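Local structure of 3,4-dihydroxybenzoate decarboxylase (Enterobacter cloacae, 5NY5) at residues T165-H170 with Y231-V236; G152-S157 with V206-G211; E394-I399 with G454-T459. The protein catalyses the decarboxylation of 3,4-dihydroxybenzoate as a UbiD-family, prenylated-flavin-dependent enzyme and can carboxylate catechols regioselectively at the para position. All coordinates share one frame; numbering follows the deposited sequence.

Interaction 1 (T165-H170 with Y231-V236); sequences TDVTIH and YNELGV
Thr165 and Tyr231 meet through both branches of the threonine, an economical way for one small residue to serve a polar and an apolar partner. The hydrogen bond comes first: Tyr231 N donates to Thr165 OG1 over 2.9 Å, bent to 143°. With chi1 at 66°, OG1 sits between the threonine's own N and carbonyl carbon, while CG2 is swung against the tyrosine ring. There CG2 makes a CH-pi contact, 3.7 Å from the centroid of the Tyr231 ring and only 17° off its normal. The ring's hydroxyl is held by Glu255.

The apolar contacts continue along the strand. Val167 CG1 reaches the ring edge, in plane, at 3.9 Å from Tyr231 CD1. The other branch, CG2, packs 3.5 Å from Glu233 CB, the valine and glutamate side chains lying antiparallel as they pass.

The acidic groups form the third set. A bend at the second torsion of Glu233 brings its carboxylate alongside Asp166. Asp166 OD1 then stands 3.3 Å from Glu233 OE1, the two carboxylate planes moderately inclined to each other. A single water joins the pair, donating to Asp166 OD1 at 2.5 Å and to Glu233 OE1 at 2.6 Å. Ile190 N donates to Asp166 OD2.

The pair forms part of the manganese site, whose ligands are Asp166, Glu233 and His189; the metal is absent here, and a cation would probably offset the closeness of the two carboxylates. The strand runs on to Ile169 and His170 of the prenylated-flavin site.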
loop_
_atom_site.group_PDB
_atom_site.type_symbol
_atom_site.label_atom_id
_atom_site.label_comp_id
_atom_site.label_asym_id
_atom_site.label_seq_id
_atom_site.Cartn_x
_atom_site.Cartn_y
_atom_site.Cartn_z
ATOM N N THR A 165 46.164 -13.215 -17.363
ATOM C CA THR A 165 46.519 -11.893 -16.875
ATOM C C THR A 165 45.277 -11.128 -16.441
ATOM O O THR A 165 44.153 -11.431 -16.855
ATOM C CB THR A 165 47.261 -11.087 -17.950
ATOM O OG1 THR A 165 46.373 -10.816 -19.042
ATOM C CG2 THR A 165 48.461 -11.864 -18.463
ATOM N N ASP A 166 45.496 -10.120 -15.600
ATOM C CA ASP A 166 44.423 -9.250 -15.140
ATOM C C ASP A 166 44.984 -7.857 -14.908
ATOM O O ASP A 166 45.990 -7.702 -14.209
ATOM C CB ASP A 166 43.785 -9.783 -13.854
ATOM C CG ASP A 166 42.577 -8.975 -13.426
ATOM O OD1 ASP A 166 41.778 -8.593 -14.306
ATOM O OD2 ASP A 166 42.430 -8.720 -12.212
ATOM N N VAL A 167 44.344 -6.852 -15.499
ATOM C CA VAL A 167 44.705 -5.456 -15.288
ATOM C C VAL A 167 43.487 -4.743 -14.715
ATOM O O VAL A 167 42.362 -4.935 -15.193
ATOM C CB VAL A 167 45.218 -4.793 -16.584
ATOM C CG1 VAL A 167 45.689 -5.850 -17.582
ATOM C CG2 VAL A 167 44.196 -3.861 -17.211
ATOM N N THR A 168 43.706 -3.962 -13.660
ATOM C CA THR A 168 42.617 -3.359 -12.906
ATOM C C THR A 168 43.097 -2.060 -12.277
ATOM O O THR A 168 44.285 -1.733 -12.303
ATOM C CB THR A 168 42.093 -4.305 -11.819
ATOM O OG1 THR A 168 43.190 -5.021 -11.236
ATOM C CG2 THR A 168 41.088 -5.290 -12.389
ATOM N N ILE A 169 42.152 -1.325 -11.696
ATOM C CA ILE A 169 42.423 -0.057 -11.026
ATOM C C ILE A 169 42.159 -0.233 -9.538
ATOM O O ILE A 169 41.072 -0.670 -9.140
ATOM C CB ILE A 169 41.571 1.084 -11.606
ATOM C CG1 ILE A 169 41.855 1.253 -13.099
ATOM C CG2 ILE A 169 41.846 2.383 -10.862
ATOM C CD1 ILE A 169 41.201 2.470 -13.717
ATOM N N HIS A 170 43.150 0.109 -8.720
ATOM C CA HIS A 170 43.060 -0.005 -7.274
ATOM C C HIS A 170 43.512 1.300 -6.638
ATOM O O HIS A 170 44.079 2.177 -7.296
ATOM C CB HIS A 170 43.920 -1.161 -6.744
ATOM C CG HIS A 170 43.663 -2.471 -7.418
ATOM N ND1 HIS A 170 43.064 -3.532 -6.776
ATOM C CD2 HIS A 170 43.930 -2.894 -8.675
ATOM C CE1 HIS A 170 42.970 -4.552 -7.610
ATOM N NE2 HIS A 170 43.490 -4.191 -8.769
ATOM N N TYR A 231 46.260 -9.393 -21.545
ATOM C CA TYR A 231 46.090 -8.085 -20.909
ATOM C C TYR A 231 44.964 -7.315 -21.598
ATOM O O TYR A 231 45.119 -6.167 -22.017
ATOM C CB TYR A 231 47.395 -7.286 -20.925
ATOM C CG TYR A 231 48.559 -7.955 -20.225
ATOM C CD1 TYR A 231 48.744 -7.819 -18.855
ATOM C CD2 TYR A 231 49.484 -8.709 -20.938
ATOM C CE1 TYR A 231 49.808 -8.423 -18.215
ATOM C CE2 TYR A 231 50.551 -9.316 -20.304
ATOM C CZ TYR A 231 50.708 -9.169 -18.944
ATOM O OH TYR A 231 51.768 -9.770 -18.310
ATOM N N ASN A 232 43.809 -7.976 -21.712
ATOM C CA ASN A 232 42.805 -7.591 -22.698
ATOM C C ASN A 232 42.151 -6.247 -22.407
ATOM O O ASN A 232 41.653 -5.608 -23.340
ATOM C CB ASN A 232 41.741 -8.681 -22.797
ATOM C CG ASN A 232 42.327 -10.029 -23.175
ATOM O OD1 ASN A 232 42.727 -10.812 -22.311
ATOM N ND2 ASN A 232 42.384 -10.305 -24.472
ATOM N N GLU A 233 42.130 -5.800 -21.150
ATOM C CA GLU A 233 41.549 -4.494 -20.867
ATOM C C GLU A 233 42.326 -3.371 -21.537
ATOM O O GLU A 233 41.779 -2.281 -21.728
ATOM C CB GLU A 233 41.470 -4.258 -19.360
ATOM C CG GLU A 233 40.478 -5.153 -18.637
ATOM C CD GLU A 233 41.077 -6.482 -18.228
ATOM O OE1 GLU A 233 41.141 -6.755 -17.011
ATOM O OE2 GLU A 233 41.493 -7.249 -19.121
ATOM N N LEU A 234 43.585 -3.618 -21.903
ATOM C CA LEU A 234 44.365 -2.648 -22.656
ATOM C C LEU A 234 43.971 -2.598 -24.124
ATOM O O LEU A 234 44.334 -1.641 -24.817
ATOM C CB LEU A 234 45.855 -2.966 -22.537
ATOM C CG LEU A 234 46.445 -2.940 -21.127
ATOM C CD1 LEU A 234 47.908 -3.336 -21.151
ATOM C CD2 LEU A 234 46.279 -1.566 -20.508
ATOM N N GLY A 235 43.245 -3.605 -24.613
ATOM C CA GLY A 235 42.833 -3.616 -26.004
ATOM C C GLY A 235 41.876 -2.504 -26.368
ATOM O O GLY A 235 41.808 -2.115 -27.538
ATOM N N VAL A 236 41.134 -1.982 -25.390
ATOM C CA VAL A 236 40.223 -0.876 -25.658
ATOM C C VAL A 236 41.007 0.385 -25.989
ATOM O O VAL A 236 40.717 1.077 -26.972
ATOM C CB VAL A 236 39.280 -0.659 -24.461
ATOM C CG1 VAL A 236 38.175 0.320 -24.825
ATOM C CG2 VAL A 236 38.699 -1.983 -23.998
HETATM O O HOH W 1 41.120 -9.364 -16.618
#

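Interaction 2 (G152-S157 with V206-G211); sequences GLVLAS and VTINMG
The carboxamide of Asn209 is the flat group that links its strand to Leu153 and Leu155, within an antiparallel pair of the Rift-related, FMN-binding-clan domain, consistent with a split-barrel-like fold. At its edge, ND2 donates almost straight (174°) to Leu153 O at 2.7 Å, with that oxygen in the amide plane. The other N-H goes to Thr207 OG1, tilted to one side of the plane, whereas Leu155 CG comes up obliquely to ND2 from the other side, 3.4 Å away. Ile258 N donates to OD1, so both ends of the amide are engaged and its flip is fixed. The torsion that sets CG beside the backbone N (chi1 -52°) lays the amide along its own strand toward Thr207, with ND2 facing Leu153 O.

Leu153 O is gripped twice, since Asn209 N also donates to it at 2.7 Å, the two donors arriving from opposite faces of the carbonyl plane. Leu153 N returns a bond to Asn209 O at 2.8 Å, completing a hydrogen-bonded pair. In the next such pair Leu155 N bonds Thr207 O at 3.0 Å, while the return bond is weak. Thr207 OG1 is tied to Lys256 O.

Val154 and Ile208, a non-hydrogen-bonded pair, share the opposite face. The Val154 and Leu153 side chains back His170 and Ile169 of the prenylated-flavin site. Ile208 CG2 rests 3.8 Å from Gly152 CA, and Val154 CG1 lies 4.1 Å from Val206 CB.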
loop_
_atom_site.group_PDB
_atom_site.type_symbol
_atom_site.label_atom_id
_atom_site.label_comp_id
_atom_site.label_asym_id
_atom_site.label_seq_id
_atom_site.Cartn_x
_atom_site.Cartn_y
_atom_site.Cartn_z
ATOM N N GLY A 152 46.054 3.777 -9.521
ATOM C CA GLY A 152 47.075 2.797 -9.821
ATOM C C GLY A 152 46.557 1.673 -10.693
ATOM O O GLY A 152 45.763 0.843 -10.240
ATOM N N LEU A 153 46.983 1.647 -11.952
ATOM C CA LEU A 153 46.630 0.562 -12.862
ATOM C C LEU A 153 47.539 -0.622 -12.566
ATOM O O LEU A 153 48.743 -0.571 -12.837
ATOM C CB LEU A 153 46.762 1.012 -14.313
ATOM C CG LEU A 153 46.352 -0.022 -15.360
ATOM C CD1 LEU A 153 44.841 -0.118 -15.456
ATOM C CD2 LEU A 153 46.954 0.303 -16.709
ATOM N N VAL A 154 46.973 -1.689 -12.013
ATOM C CA VAL A 154 47.743 -2.828 -11.529
ATOM C C VAL A 154 47.723 -3.932 -12.575
ATOM O O VAL A 154 46.652 -4.336 -13.044
ATOM C CB VAL A 154 47.196 -3.337 -10.185
ATOM C CG1 VAL A 154 47.983 -4.549 -9.725
ATOM C CG2 VAL A 154 47.255 -2.236 -9.143
ATOM N N LEU A 155 48.906 -4.419 -12.941
ATOM C CA LEU A 155 49.058 -5.577 -13.808
ATOM C C LEU A 155 49.485 -6.775 -12.971
ATOM O O LEU A 155 50.309 -6.644 -12.062
ATOM C CB LEU A 155 50.092 -5.321 -14.909
ATOM C CG LEU A 155 49.969 -4.045 -15.743
ATOM C CD1 LEU A 155 51.005 -4.023 -16.853
ATOM C CD2 LEU A 155 48.587 -3.911 -16.324
ATOM N N ALA A 156 48.923 -7.942 -13.279
ATOM C CA ALA A 156 49.257 -9.156 -12.548
ATOM C C ALA A 156 48.976 -10.362 -13.432
ATOM O O ALA A 156 48.195 -10.289 -14.383
ATOM C CB ALA A 156 48.477 -9.253 -11.234
ATOM N N SER A 157 49.626 -11.476 -13.100
ATOM C CA SER A 157 49.474 -12.712 -13.851
ATOM C C SER A 157 49.348 -13.884 -12.890
ATOM O O SER A 157 49.848 -13.843 -11.763
ATOM C CB SER A 157 50.653 -12.947 -14.803
ATOM O OG SER A 157 50.639 -12.010 -15.864
ATOM N N VAL A 206 53.510 -7.738 -8.852
ATOM C CA VAL A 206 52.579 -6.799 -9.463
ATOM C C VAL A 206 53.330 -5.535 -9.857
ATOM O O VAL A 206 54.386 -5.213 -9.309
ATOM C CB VAL A 206 51.404 -6.438 -8.525
ATOM C CG1 VAL A 206 50.525 -7.656 -8.265
ATOM C CG2 VAL A 206 51.930 -5.863 -7.219
ATOM N N THR A 207 52.772 -4.822 -10.830
ATOM C CA THR A 207 53.232 -3.490 -11.194
ATOM C C THR A 207 52.072 -2.515 -11.068
ATOM O O THR A 207 50.937 -2.833 -11.435
ATOM C CB THR A 207 53.791 -3.441 -12.618
ATOM O OG1 THR A 207 52.725 -3.601 -13.560
ATOM C CG2 THR A 207 54.820 -4.541 -12.823
ATOM N N ILE A 208 52.364 -1.332 -10.546
ATOM C CA ILE A 208 51.366 -0.296 -10.314
ATOM C C ILE A 208 51.680 0.850 -11.262
ATOM O O ILE A 208 52.655 1.585 -11.064
ATOM C CB ILE A 208 51.364 0.163 -8.853
ATOM C CG1 ILE A 208 51.214 -1.053 -7.939
ATOM C CG2 ILE A 208 50.248 1.159 -8.615
ATOM C CD1 ILE A 208 51.824 -0.872 -6.576
ATOM N N ASN A 209 50.856 1.006 -12.291
ATOM C CA ASN A 209 51.113 1.942 -13.375
ATOM C C ASN A 209 50.278 3.197 -13.166
ATOM O O ASN A 209 49.048 3.120 -13.082
ATOM C CB ASN A 209 50.793 1.297 -14.722
ATOM C CG ASN A 209 51.480 -0.043 -14.901
ATOM O OD1 ASN A 209 52.497 -0.144 -15.583
ATOM N ND2 ASN A 209 50.928 -1.081 -14.284
HETATM N N MSE A 210 50.942 4.345 -13.084
HETATM C CA MSE A 210 50.260 5.609 -12.829
HETATM C C MSE A 210 50.725 6.703 -13.788
HETATM O O MSE A 210 51.904 6.785 -14.123
HETATM C CB MSE A 210 50.484 6.047 -11.381
HETATM C CG MSE A 210 50.038 5.027 -10.351
HETATM SE SE MSE A 210 50.421 5.561 -8.521
HETATM C CE MSE A 210 52.358 5.712 -8.651
ATOM N N GLY A 211 49.791 7.547 -14.216
ATOM C CA GLY A 211 50.088 8.587 -15.184
ATOM C C GLY A 211 50.018 8.058 -16.599
ATOM O O GLY A 211 51.051 7.818 -17.230
#

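Interaction 3 (E394-I399 with G454-T459); sequences ELKNII and GISCKT
Asn397 and Thr459 make the parallel bridge that pairs two strands of the mixed sheet in the C-terminal UbiD domain, and around them the contact is tightest. Ile398 N donates to Thr459 O at 3.0 Å. On the other side of the bridge, Thr459 N is shared between two acceptors: a weak bond to Lys396 O, and one of 3.2 Å to Asn397 OD1 in the plane of that side-chain carbonyl. The asparagine and threonine side chains run alongside each other in one direction, with Asn397 OD1 3.3 Å from Thr459 CB.

Toward the start of both segments the backbones part, and long side chains take over. Lys396, fully extended from a chi1 of -174°, passes Ser456 with CE 3.3 Å from OG and carries its ammonium on to Asp439 and to Thr418 and Met421 of a second subunit. Beside this subunit boundary a water lies within hydrogen-bonding distance of both Cys457 O and Thr459 OG1. Lys458, extended beyond CG, reaches back to the carbonyl of Leu395 and is also bound to Arg434 O on the neighbouring strand; its NZ meets Leu395 O at 2.8 Å, nearly in line with the carbonyl bond.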
loop_
_atom_site.group_PDB
_atom_site.type_symbol
_atom_site.label_atom_id
_atom_site.label_comp_id
_atom_site.label_asym_id
_atom_site.label_seq_id
_atom_site.Cartn_x
_atom_site.Cartn_y
_atom_site.Cartn_z
ATOM N N GLU A 394 24.257 -2.954 -8.676
ATOM C CA GLU A 394 24.554 -1.901 -7.713
ATOM C C GLU A 394 23.742 -0.637 -7.954
ATOM O O GLU A 394 23.881 0.323 -7.191
ATOM C CB GLU A 394 26.049 -1.589 -7.728
ATOM C CG GLU A 394 26.883 -2.674 -7.065
ATOM C CD GLU A 394 28.354 -2.585 -7.410
ATOM O OE1 GLU A 394 28.700 -1.862 -8.365
ATOM O OE2 GLU A 394 29.164 -3.243 -6.726
ATOM N N LEU A 395 22.907 -0.612 -8.986
ATOM C CA LEU A 395 21.956 0.472 -9.157
ATOM C C LEU A 395 20.920 0.449 -8.040
ATOM O O LEU A 395 20.553 -0.609 -7.525
ATOM C CB LEU A 395 21.255 0.362 -10.506
ATOM C CG LEU A 395 21.970 0.957 -11.712
ATOM C CD1 LEU A 395 21.380 0.403 -12.991
ATOM C CD2 LEU A 395 21.845 2.470 -11.677
ATOM N N LYS A 396 20.446 1.634 -7.668
ATOM C CA LYS A 396 19.412 1.774 -6.654
ATOM C C LYS A 396 18.107 2.313 -7.218
ATOM O O LYS A 396 17.047 1.738 -6.973
ATOM C CB LYS A 396 19.901 2.682 -5.517
ATOM C CG LYS A 396 18.941 2.779 -4.348
ATOM C CD LYS A 396 19.552 3.561 -3.215
ATOM C CE LYS A 396 18.593 3.722 -2.057
ATOM N NZ LYS A 396 19.166 4.602 -1.010
ATOM N N ASN A 397 18.154 3.401 -7.978
ATOM C CA ASN A 397 16.949 4.012 -8.516
ATOM C C ASN A 397 17.075 4.186 -10.021
ATOM O O ASN A 397 18.173 4.353 -10.557
ATOM C CB ASN A 397 16.667 5.362 -7.854
ATOM C CG ASN A 397 16.359 5.230 -6.379
ATOM O OD1 ASN A 397 15.688 4.292 -5.958
ATOM N ND2 ASN A 397 16.856 6.166 -5.584
ATOM N N ILE A 398 15.931 4.138 -10.695
ATOM C CA ILE A 398 15.836 4.362 -12.130
ATOM C C ILE A 398 14.808 5.457 -12.369
ATOM O O ILE A 398 13.752 5.477 -11.730
ATOM C CB ILE A 398 15.437 3.077 -12.887
ATOM C CG1 ILE A 398 16.467 1.971 -12.656
ATOM C CG2 ILE A 398 15.268 3.356 -14.369
ATOM C CD1 ILE A 398 17.836 2.305 -13.171
ATOM N N ILE A 399 15.117 6.368 -13.285
ATOM C CA ILE A 399 14.162 7.359 -13.755
ATOM C C ILE A 399 14.005 7.180 -15.256
ATOM O O ILE A 399 14.998 7.158 -15.990
ATOM C CB ILE A 399 14.605 8.790 -13.405
ATOM C CG1 ILE A 399 14.646 8.963 -11.887
ATOM C CG2 ILE A 399 13.658 9.797 -14.020
ATOM C CD1 ILE A 399 15.153 10.300 -11.431
ATOM N N GLY A 454 23.919 -3.216 2.961
ATOM C CA GLY A 454 24.052 -3.374 1.532
ATOM C C GLY A 454 22.794 -3.803 0.815
ATOM O O GLY A 454 22.836 -4.004 -0.404
ATOM N N ILE A 455 21.682 -3.959 1.527
ATOM C CA ILE A 455 20.396 -4.280 0.929
ATOM C C ILE A 455 19.551 -3.018 0.931
ATOM O O ILE A 455 19.635 -2.195 1.848
ATOM C CB ILE A 455 19.690 -5.430 1.678
ATOM C CG1 ILE A 455 20.634 -6.623 1.814
ATOM C CG2 ILE A 455 18.413 -5.837 0.961
ATOM C CD1 ILE A 455 20.056 -7.769 2.590
ATOM N N SER A 456 18.734 -2.864 -0.106
ATOM C CA SER A 456 18.007 -1.621 -0.301
ATOM C C SER A 456 16.624 -1.895 -0.866
ATOM O O SER A 456 16.341 -2.971 -1.394
ATOM C CB SER A 456 18.766 -0.680 -1.243
ATOM O OG SER A 456 18.023 0.492 -1.514
ATOM N N CYS A 457 15.767 -0.892 -0.742
ATOM C CA CYS A 457 14.593 -0.777 -1.587
ATOM C C CYS A 457 15.007 -0.035 -2.848
ATOM O O CYS A 457 15.678 0.999 -2.775
ATOM C CB CYS A 457 13.467 -0.040 -0.864
ATOM S SG CYS A 457 11.985 0.230 -1.846
ATOM N N LYS A 458 14.644 -0.579 -4.000
ATOM C CA LYS A 458 14.977 0.017 -5.282
ATOM C C LYS A 458 13.703 0.542 -5.923
ATOM O O LYS A 458 12.670 -0.128 -5.902
ATOM C CB LYS A 458 15.674 -1.001 -6.185
ATOM C CG LYS A 458 16.883 -1.640 -5.518
ATOM C CD LYS A 458 17.800 -2.327 -6.511
ATOM C CE LYS A 458 19.066 -2.817 -5.828
ATOM N NZ LYS A 458 20.070 -3.313 -6.808
ATOM N N THR A 459 13.772 1.749 -6.472
ATOM C CA THR A 459 12.585 2.474 -6.900
ATOM C C THR A 459 12.689 2.826 -8.374
ATOM O O THR A 459 13.729 3.304 -8.834
ATOM C CB THR A 459 12.391 3.744 -6.064
ATOM O OG1 THR A 459 12.422 3.406 -4.672
ATOM C CG2 THR A 459 11.058 4.390 -6.380
HETATM O O HOH W 2 14.217 3.210 -2.991
#

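Read from the N terminus, the chain opens interaction 2 at 152-157 and interaction 1 at 165-170 before either is closed. Segment 206-211 then closes interaction 2, and 231-236 closes interaction 1, so the two loops cross instead of nesting. They also touch, with Thr168 O 2.7 Å from Val154 N. The shared sheet places strand 165-174 beside strand 148-157, which in turn pairs with 204-210, and 231-236 adds the start of helix 234-241. Interaction 3 follows in series, opening at 394-399 and closing at 454-459 within the C-terminal domain; its nearest atoms are about 12 Å from interaction 1 and about 17 Å from interaction 2.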